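PDB 6YQ4: tannase from Fusobacterium nucleatum subsp. nucleatum ATCC 25586, which probably cleaves the galloyl esters of gallotannins, acting as a magnesium-binding hydrolase of the alpha/beta type. Local coordinates for residues Tyr145-Asp150 and Gly155-Ile160; Ser376-Lys381 and Asp385-Ala390. All coordinates share one frame; numbering follows the deposited sequence.

Contact 1: residues Tyr145-Asp150 and Gly155-Ile160; sequences YLYLND and GDANKI. With MG (magnesium ion), chain E.
The ring of Tyr147 meets Asn158 OD1 at its edge, in the ring plane and 3.9 Å from CE1, while Ala157 O and Ile160 CD1 approach it obliquely. Within 145-150, Asn149 ND2 lies over one face of the Tyr145 ring, 3.3 Å above its plane, and bonds Tyr145 O. The small Ala157 methyl, CB, lies between the Tyr147 ring and the Asp150 carboxylate, 3.5 Å from Tyr147 CD1 and 3.4 Å from Asp150 CG. Tyr147 OH hydrogen-bonds Asp199 O and accepts a hydrogen bond from a water that also reaches, weakly, Asn158 O. The Asp150 carboxylate is met 52° above its plane by Ala157 N, 3.2 Å from OD2. These residues end helix 134-148 and lead into strand 160-163, closing a beta-alpha-beta crossover of the alpha/beta-hydrolase sheet. The joining loop wraps a magnesium ion: Asp150 chelates it through backbone O and OD2 (2.4 Å), chi1 of -167° setting the carboxylate beside its own carbonyl, with Gly155 O and Met153 O completing the observed protein ligands. Beyond, Asp156 OD1 takes Asn158 N in an Asx turn, and Asn158 ND2 on its syn lone pair. Towards the sheet, Leu146 CD1 and Ile160 CD1 meet 3.8 Å apart, apolar groups suited to lying against Phe75.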
ATOM      1  N   TYR A 145      -8.489  10.777  16.066  1.00 29.23           N
ATOM      2  CA  TYR A 145      -7.969  10.834  17.429  1.00 33.36           C
ATOM      3  C   TYR A 145      -6.781  11.782  17.533  1.00 39.60           C
ATOM      4  O   TYR A 145      -6.689  12.571  18.481  1.00 47.21           O
ATOM      5  CB  TYR A 145      -7.568   9.428  17.886  1.00 36.07           C
ATOM      6  CG  TYR A 145      -6.975   9.363  19.272  1.00 39.64           C
ATOM      7  CD1 TYR A 145      -7.766   9.023  20.372  1.00 36.45           C
ATOM      8  CD2 TYR A 145      -5.623   9.627  19.481  1.00 34.63           C
ATOM      9  CE1 TYR A 145      -7.238   8.970  21.633  1.00 33.02           C
ATOM     10  CE2 TYR A 145      -5.082   9.571  20.744  1.00 39.69           C
ATOM     11  CZ  TYR A 145      -5.893   9.239  21.820  1.00 40.84           C
ATOM     12  OH  TYR A 145      -5.352   9.194  23.083  1.00 37.92           O
ATOM     13  N   LEU A 146      -5.848  11.704  16.581  1.00 39.20           N
ATOM     14  CA  LEU A 146      -4.708  12.620  16.580  1.00 36.87           C
ATOM     15  C   LEU A 146      -5.146  14.074  16.512  1.00 39.39           C
ATOM     16  O   LEU A 146      -4.603  14.916  17.237  1.00 45.33           O
ATOM     17  CB  LEU A 146      -3.775  12.304  15.423  1.00 34.07           C
ATOM     18  CG  LEU A 146      -3.115  10.930  15.495  1.00 27.47           C
ATOM     19  CD1 LEU A 146      -2.066  10.816  14.394  1.00 27.45           C
ATOM     20  CD2 LEU A 146      -2.505  10.722  16.851  1.00 27.68           C
ATOM     21  N   TYR A 147      -6.120  14.396  15.646  1.00 36.79           N
ATOM     22  CA  TYR A 147      -6.581  15.787  15.535  1.00 31.46           C
ATOM     23  C   TYR A 147      -7.285  16.246  16.803  1.00 38.72           C
ATOM     24  O   TYR A 147      -7.038  17.355  17.289  1.00 35.99           O
ATOM     25  CB  TYR A 147      -7.513  15.955  14.327  1.00 31.04           C
ATOM     26  CG  TYR A 147      -6.765  16.168  13.028  1.00 32.13           C
ATOM     27  CD1 TYR A 147      -6.054  17.348  12.793  1.00 30.59           C
ATOM     28  CD2 TYR A 147      -6.744  15.184  12.045  1.00 33.54           C
ATOM     29  CE1 TYR A 147      -5.355  17.544  11.603  1.00 31.68           C
ATOM     30  CE2 TYR A 147      -6.052  15.371  10.849  1.00 39.50           C
ATOM     31  CZ  TYR A 147      -5.358  16.549  10.633  1.00 37.63           C
ATOM     32  OH  TYR A 147      -4.675  16.712   9.450  1.00 34.96           O
ATOM     33  N   LEU A 148      -8.167  15.399  17.354  1.00 43.64           N
ATOM     34  CA  LEU A 148      -8.892  15.742  18.574  1.00 39.29           C
ATOM     35  C   LEU A 148      -7.954  16.091  19.720  1.00 41.88           C
ATOM     36  O   LEU A 148      -8.278  16.951  20.550  1.00 46.45           O
ATOM     37  CB  LEU A 148      -9.807  14.584  18.970  1.00 41.19           C
ATOM     38  CG  LEU A 148     -10.750  14.876  20.146  1.00 49.30           C
ATOM     39  CD1 LEU A 148     -12.211  14.752  19.765  1.00 60.39           C
ATOM     40  CD2 LEU A 148     -10.444  13.945  21.297  1.00 41.95           C
ATOM     41  N   ASN A 149      -6.787  15.454  19.783  1.00 45.21           N
ATOM     42  CA  ASN A 149      -5.845  15.657  20.876  1.00 45.17           C
ATOM     43  C   ASN A 149      -4.651  16.496  20.475  1.00 44.28           C
ATOM     44  O   ASN A 149      -3.638  16.469  21.178  1.00 49.74           O
ATOM     45  CB  ASN A 149      -5.332  14.321  21.400  1.00 47.98           C
ATOM     46  CG  ASN A 149      -6.386  13.534  22.091  1.00 46.38           C
ATOM     47  OD1 ASN A 149      -6.774  13.853  23.208  1.00 48.52           O
ATOM     48  ND2 ASN A 149      -6.856  12.487  21.441  1.00 47.42           N
ATOM     49  N   ASP A 150      -4.725  17.202  19.343  1.00 42.66           N
ATOM     50  CA  ASP A 150      -3.564  17.951  18.869  1.00 46.70           C
ATOM     51  C   ASP A 150      -3.116  18.985  19.894  1.00 43.68           C
ATOM     52  O   ASP A 150      -1.915  19.132  20.152  1.00 42.88           O
ATOM     53  CB  ASP A 150      -3.882  18.617  17.526  1.00 53.43           C
ATOM     54  CG  ASP A 150      -2.637  19.147  16.818  1.00 58.39           C
ATOM     55  OD1 ASP A 150      -2.789  19.938  15.858  1.00 57.27           O
ATOM     56  OD2 ASP A 150      -1.514  18.771  17.220  1.00 59.66           O
ATOM     57  N   GLY A 155       3.696  17.754  19.053  1.00 46.90           N
ATOM     58  CA  GLY A 155       3.676  17.586  17.608  1.00 47.19           C
ATOM     59  C   GLY A 155       2.583  18.400  16.947  1.00 42.65           C
ATOM     60  O   GLY A 155       1.860  19.178  17.572  1.00 53.54           O
ATOM     61  N   ASP A 156       2.458  18.188  15.643  1.00 44.71           N
ATOM     62  CA  ASP A 156       1.547  18.952  14.798  1.00 43.12           C
ATOM     63  C   ASP A 156       0.704  17.984  13.980  1.00 37.02           C
ATOM     64  O   ASP A 156       1.209  17.365  13.041  1.00 40.09           O
ATOM     65  CB  ASP A 156       2.326  19.894  13.882  1.00 43.63           C
ATOM     66  CG  ASP A 156       1.420  20.709  12.969  1.00 45.42           C
ATOM     67  OD1 ASP A 156       0.191  20.766  13.224  1.00 38.96           O
ATOM     68  OD2 ASP A 156       1.950  21.306  12.002  1.00 53.05           O
ATOM     69  N   ALA A 157      -0.589  17.892  14.302  1.00 39.86           N
ATOM     70  CA  ALA A 157      -1.509  17.029  13.564  1.00 36.61           C
ATOM     71  C   ALA A 157      -1.717  17.462  12.116  1.00 33.59           C
ATOM     72  O   ALA A 157      -2.263  16.688  11.322  1.00 32.96           O
ATOM     73  CB  ALA A 157      -2.856  16.963  14.285  1.00 38.27           C
ATOM     74  N   ASN A 158      -1.305  18.662  11.747  1.00 48.83           N
ATOM     75  CA  ASN A 158      -1.397  19.103  10.362  1.00 43.76           C
ATOM     76  C   ASN A 158      -0.279  18.563   9.504  1.00 43.81           C
ATOM     77  O   ASN A 158      -0.211  18.910   8.318  1.00 48.36           O
ATOM     78  CB  ASN A 158      -1.388  20.622  10.295  1.00 42.21           C
ATOM     79  CG  ASN A 158      -2.544  21.218  11.020  1.00 48.37           C
ATOM     80  OD1 ASN A 158      -3.695  20.997  10.642  1.00 50.87           O
ATOM     81  ND2 ASN A 158      -2.264  21.970  12.078  1.00 52.10           N
ATOM     82  N   LYS A 159       0.604  17.744  10.076  1.00 41.12           N
ATOM     83  CA  LYS A 159       1.737  17.191   9.351  1.00 40.04           C
ATOM     84  C   LYS A 159       1.876  15.701   9.664  1.00 34.38           C
ATOM     85  O   LYS A 159       2.879  15.231  10.202  1.00 26.33           O
ATOM     86  CB  LYS A 159       3.006  17.977   9.663  1.00 40.86           C
ATOM     87  CG  LYS A 159       2.943  19.378   9.105  1.00 37.17           C
ATOM     88  CD  LYS A 159       4.297  19.950   8.850  1.00 41.54           C
ATOM     89  CE  LYS A 159       4.226  21.467   8.954  1.00 45.45           C
ATOM     90  NZ  LYS A 159       4.864  22.106   7.779  1.00 53.00           N
ATOM     91  N   ILE A 160       0.836  14.953   9.302  1.00 25.38           N
ATOM     92  CA  ILE A 160       0.815  13.505   9.447  1.00 29.83           C
ATOM     93  C   ILE A 160       1.361  12.891   8.164  1.00 31.26           C
ATOM     94  O   ILE A 160       0.811  13.117   7.082  1.00 30.07           O
ATOM     95  CB  ILE A 160      -0.608  12.999   9.739  1.00 28.07           C
ATOM     96  CG1 ILE A 160      -1.060  13.415  11.144  1.00 34.01           C
ATOM     97  CG2 ILE A 160      -0.674  11.491   9.604  1.00 31.19           C
ATOM     98  CD1 ILE A 160      -2.521  13.084  11.432  1.00 25.27           C
TER
HETATM   99 MG    MG E 502       0.248  18.896  18.887  1.00 41.08          MG
HETATM  100  O   HOH W   1      -2.964  17.627   6.856  1.00 40.20           O

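Contact 2: residues Ser376-Lys381 and Asp385-Ala390; sequences SKHFTK and DINNKA
His378 and Asn387 meet on the more buried side of this contact, their side chains crossing at about a right angle. The amide nitrogen Asn387 ND2 lies 3.2 Å from His378 NE2, approaching the imidazole obliquely, with the ring and amide planes only 29° apart. Both polar groups have firm partners beyond the pair: His378 ND1 bonds to Asp357 OD1, and Asn387 ND2 to Leu359 O, while Pro410 touches both side chains. A histidine suits this place because its flat ring can sit between loop and helix and still bond through ND1, the nitrogen nearer the backbone.

The opposite character appears at Lys381 and Asp385, one turn apart at the start of helix 381-394. Here the lysine is exposed and the aspartate partly so, and the long aliphatic chain runs beside the carboxylate before bending at its last torsion (chi4 36°), which brings NZ back to Asp385 OD2 at 2.6 Å. This salt bridge uses the syn lone pair of OD2. Beneath it, Asp385 N donates to Lys381 O at 2.9 Å, the regular i to i+4 bond of the new helix. Just before the helix, Thr380 is its N-cap, with OG1 bonded to Ser383 N and to Asp357 OD2.

The chemistry divides accordingly: Asp357, which also bonds Phe379 N, ties down the buried residues 378-380 through several directed bonds, and its carboxylate would probably favour a proton on His378 ND1, whereas the Lys381-Asp385 pair is probably weakened by screening from the surrounding water.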
ATOM      1  N   SER A 376     -15.518 -14.813   1.414  1.00 34.97           N
ATOM      2  CA  SER A 376     -14.919 -14.186   0.241  1.00 29.75           C
ATOM      3  C   SER A 376     -16.010 -13.861  -0.763  1.00 40.08           C
ATOM      4  O   SER A 376     -17.131 -14.365  -0.675  1.00 31.34           O
ATOM      5  CB  SER A 376     -13.886 -15.071  -0.456  1.00 28.79           C
ATOM      6  OG  SER A 376     -14.455 -16.328  -0.800  1.00 30.34           O
ATOM      7  N   LYS A 377     -15.663 -12.990  -1.716  1.00 33.10           N
ATOM      8  CA  LYS A 377     -16.562 -12.602  -2.793  1.00 28.98           C
ATOM      9  C   LYS A 377     -15.721 -12.256  -4.012  1.00 38.54           C
ATOM     10  O   LYS A 377     -14.492 -12.137  -3.934  1.00 32.51           O
ATOM     11  CB  LYS A 377     -17.453 -11.407  -2.426  1.00 29.16           C
ATOM     12  CG  LYS A 377     -18.376 -11.607  -1.232  1.00 30.53           C
ATOM     13  CD  LYS A 377     -19.574 -10.689  -1.293  1.00 31.34           C
ATOM     14  CE  LYS A 377     -20.237 -10.488   0.065  1.00 32.34           C
ATOM     15  NZ  LYS A 377     -21.396  -9.545   0.002  1.00 33.25           N
ATOM     16  N   HIS A 378     -16.399 -12.119  -5.148  1.00 33.51           N
ATOM     17  CA  HIS A 378     -15.802 -11.515  -6.323  1.00 38.44           C
ATOM     18  C   HIS A 378     -15.865 -10.002  -6.222  1.00 40.92           C
ATOM     19  O   HIS A 378     -16.603  -9.441  -5.411  1.00 42.60           O
ATOM     20  CB  HIS A 378     -16.509 -11.976  -7.593  1.00 39.23           C
ATOM     21  CG  HIS A 378     -16.454 -13.452  -7.784  1.00 36.27           C
ATOM     22  ND1 HIS A 378     -15.266 -14.125  -7.964  1.00 33.84           N
ATOM     23  CD2 HIS A 378     -17.428 -14.394  -7.761  1.00 38.05           C
ATOM     24  CE1 HIS A 378     -15.512 -15.422  -8.064  1.00 43.59           C
ATOM     25  NE2 HIS A 378     -16.816 -15.611  -7.949  1.00 42.71           N
ATOM     26  N   PHE A 379     -15.063  -9.349  -7.065  1.00 35.75           N
ATOM     27  CA  PHE A 379     -15.098  -7.896  -7.172  1.00 34.97           C
ATOM     28  C   PHE A 379     -14.837  -7.420  -8.598  1.00 34.14           C
ATOM     29  O   PHE A 379     -14.650  -6.213  -8.809  1.00 29.05           O
ATOM     30  CB  PHE A 379     -14.086  -7.241  -6.219  1.00 32.10           C
ATOM     31  CG  PHE A 379     -12.762  -7.936  -6.155  1.00 32.19           C
ATOM     32  CD1 PHE A 379     -11.665  -7.433  -6.847  1.00 33.03           C
ATOM     33  CD2 PHE A 379     -12.609  -9.097  -5.391  1.00 25.94           C
ATOM     34  CE1 PHE A 379     -10.417  -8.074  -6.781  1.00 28.91           C
ATOM     35  CE2 PHE A 379     -11.382  -9.749  -5.309  1.00 22.43           C
ATOM     36  CZ  PHE A 379     -10.279  -9.238  -6.009  1.00 33.91           C
ATOM     37  N   THR A 380     -14.815  -8.314  -9.576  1.00 28.27           N
ATOM     38  CA  THR A 380     -14.694  -7.944 -10.968  1.00 30.23           C
ATOM     39  C   THR A 380     -15.854  -8.584 -11.698  1.00 37.07           C
ATOM     40  O   THR A 380     -16.327  -9.658 -11.323  1.00 38.81           O
ATOM     41  CB  THR A 380     -13.362  -8.398 -11.599  1.00 33.13           C
ATOM     42  OG1 THR A 380     -13.308  -9.839 -11.658  1.00 33.75           O
ATOM     43  CG2 THR A 380     -12.190  -7.882 -10.785  1.00 22.71           C
ATOM     44  N   LYS A 381     -16.328  -7.892 -12.726  1.00 33.46           N
ATOM     45  CA  LYS A 381     -17.314  -8.492 -13.607  1.00 32.77           C
ATOM     46  C   LYS A 381     -16.766  -9.750 -14.265  1.00 30.69           C
ATOM     47  O   LYS A 381     -17.528 -10.671 -14.577  1.00 36.53           O
ATOM     48  CB  LYS A 381     -17.738  -7.459 -14.656  1.00 35.79           C
ATOM     49  CG  LYS A 381     -18.755  -7.944 -15.659  1.00 39.36           C
ATOM     50  CD  LYS A 381     -18.716  -7.110 -16.927  1.00 41.67           C
ATOM     51  CE  LYS A 381     -19.724  -7.640 -17.903  1.00 42.30           C
ATOM     52  NZ  LYS A 381     -20.913  -8.116 -17.142  1.00 43.63           N
ATOM     53  N   ASP A 385     -18.788 -13.199 -13.844  1.00 36.81           N
ATOM     54  CA  ASP A 385     -19.554 -13.678 -15.001  1.00 36.84           C
ATOM     55  C   ASP A 385     -19.137 -15.083 -15.412  1.00 42.89           C
ATOM     56  O   ASP A 385     -19.973 -15.869 -15.871  1.00 45.89           O
ATOM     57  CB  ASP A 385     -19.395 -12.741 -16.209  1.00 39.19           C
ATOM     58  CG  ASP A 385     -20.163 -11.427 -16.069  1.00 46.38           C
ATOM     59  OD1 ASP A 385     -20.825 -11.187 -15.041  1.00 50.08           O
ATOM     60  OD2 ASP A 385     -20.096 -10.614 -17.013  1.00 54.99           O
ATOM     61  N   ILE A 386     -17.842 -15.406 -15.324  1.00 45.71           N
ATOM     62  CA  ILE A 386     -17.432 -16.778 -15.628  1.00 40.01           C
ATOM     63  C   ILE A 386     -18.187 -17.751 -14.740  1.00 39.78           C
ATOM     64  O   ILE A 386     -18.775 -18.732 -15.216  1.00 56.66           O
ATOM     65  CB  ILE A 386     -15.913 -16.957 -15.464  1.00 40.96           C
ATOM     66  CG1 ILE A 386     -15.144 -16.361 -16.634  1.00 43.09           C
ATOM     67  CG2 ILE A 386     -15.583 -18.428 -15.376  1.00 35.76           C
ATOM     68  CD1 ILE A 386     -13.644 -16.542 -16.474  1.00 31.58           C
ATOM     69  N   ASN A 387     -18.207 -17.479 -13.435  1.00 39.66           N
ATOM     70  CA  ASN A 387     -18.840 -18.401 -12.500  1.00 48.42           C
ATOM     71  C   ASN A 387     -20.358 -18.362 -12.628  1.00 53.41           C
ATOM     72  O   ASN A 387     -21.027 -19.403 -12.556  1.00 60.63           O
ATOM     73  CB  ASN A 387     -18.387 -18.079 -11.076  1.00 36.05           C
ATOM     74  CG  ASN A 387     -16.987 -18.599 -10.790  1.00 41.74           C
ATOM     75  OD1 ASN A 387     -16.652 -19.726 -11.140  1.00 47.83           O
ATOM     76  ND2 ASN A 387     -16.158 -17.767 -10.181  1.00 43.76           N
ATOM     77  N   ASN A 388     -20.911 -17.170 -12.831  1.00 50.79           N
ATOM     78  CA  ASN A 388     -22.352 -17.027 -13.002  1.00 55.69           C
ATOM     79  C   ASN A 388     -22.852 -17.786 -14.235  1.00 58.98           C
ATOM     80  O   ASN A 388     -23.916 -18.418 -14.200  1.00 59.80           O
ATOM     81  CB  ASN A 388     -22.686 -15.536 -13.089  1.00 53.36           C
ATOM     82  CG  ASN A 388     -24.162 -15.263 -13.063  1.00 55.72           C
ATOM     83  OD1 ASN A 388     -24.833 -15.513 -12.065  1.00 56.84           O
ATOM     84  ND2 ASN A 388     -24.678 -14.720 -14.155  1.00 57.80           N
ATOM     85  N   LYS A 389     -22.095 -17.736 -15.336  1.00 60.04           N
ATOM     86  CA  LYS A 389     -22.479 -18.475 -16.536  1.00 65.27           C
ATOM     87  C   LYS A 389     -22.400 -19.976 -16.293  1.00 72.48           C
ATOM     88  O   LYS A 389     -23.245 -20.737 -16.775  1.00 75.97           O
ATOM     89  CB  LYS A 389     -21.590 -18.055 -17.714  1.00 65.01           C
ATOM     90  CG  LYS A 389     -21.187 -19.159 -18.692  1.00 68.87           C
ATOM     91  CD  LYS A 389     -22.226 -19.330 -19.800  1.00 80.01           C
ATOM     92  CE  LYS A 389     -21.633 -19.934 -21.077  1.00 80.70           C
ATOM     93  NZ  LYS A 389     -20.887 -21.204 -20.832  1.00 76.73           N
ATOM     94  N   ALA A 390     -21.401 -20.412 -15.525  1.00 70.85           N
ATOM     95  CA  ALA A 390     -21.278 -21.825 -15.195  1.00 62.43           C
ATOM     96  C   ALA A 390     -22.435 -22.294 -14.326  1.00 64.41           C
ATOM     97  O   ALA A 390     -22.909 -23.425 -14.472  1.00 68.87           O
ATOM     98  CB  ALA A 390     -19.946 -22.076 -14.498  1.00 57.36           C
TER

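Contacts 1 and 2 lie on opposite sides of the chain's centre, with centres about 43 Å apart and nearest atoms about 27 Å apart. Each joins a helix to a nearby loop, but at opposite ends of the helix: 145-150 closes helix 134-148, whereas 376-381 opens helix 381-394. Both are partly buried. Contact 1 belongs to the alpha/beta framework, leading into a strand of the large sheet, and combines apolar packing against that sheet with metal coordination. Contact 2 contains no strand and lies away from the magnesium site; it sets a histidine against an asparagine inside, each with a firmer polar partner outside the segments, and a lysine-aspartate salt bridge outside, without an apolar layer between its segments.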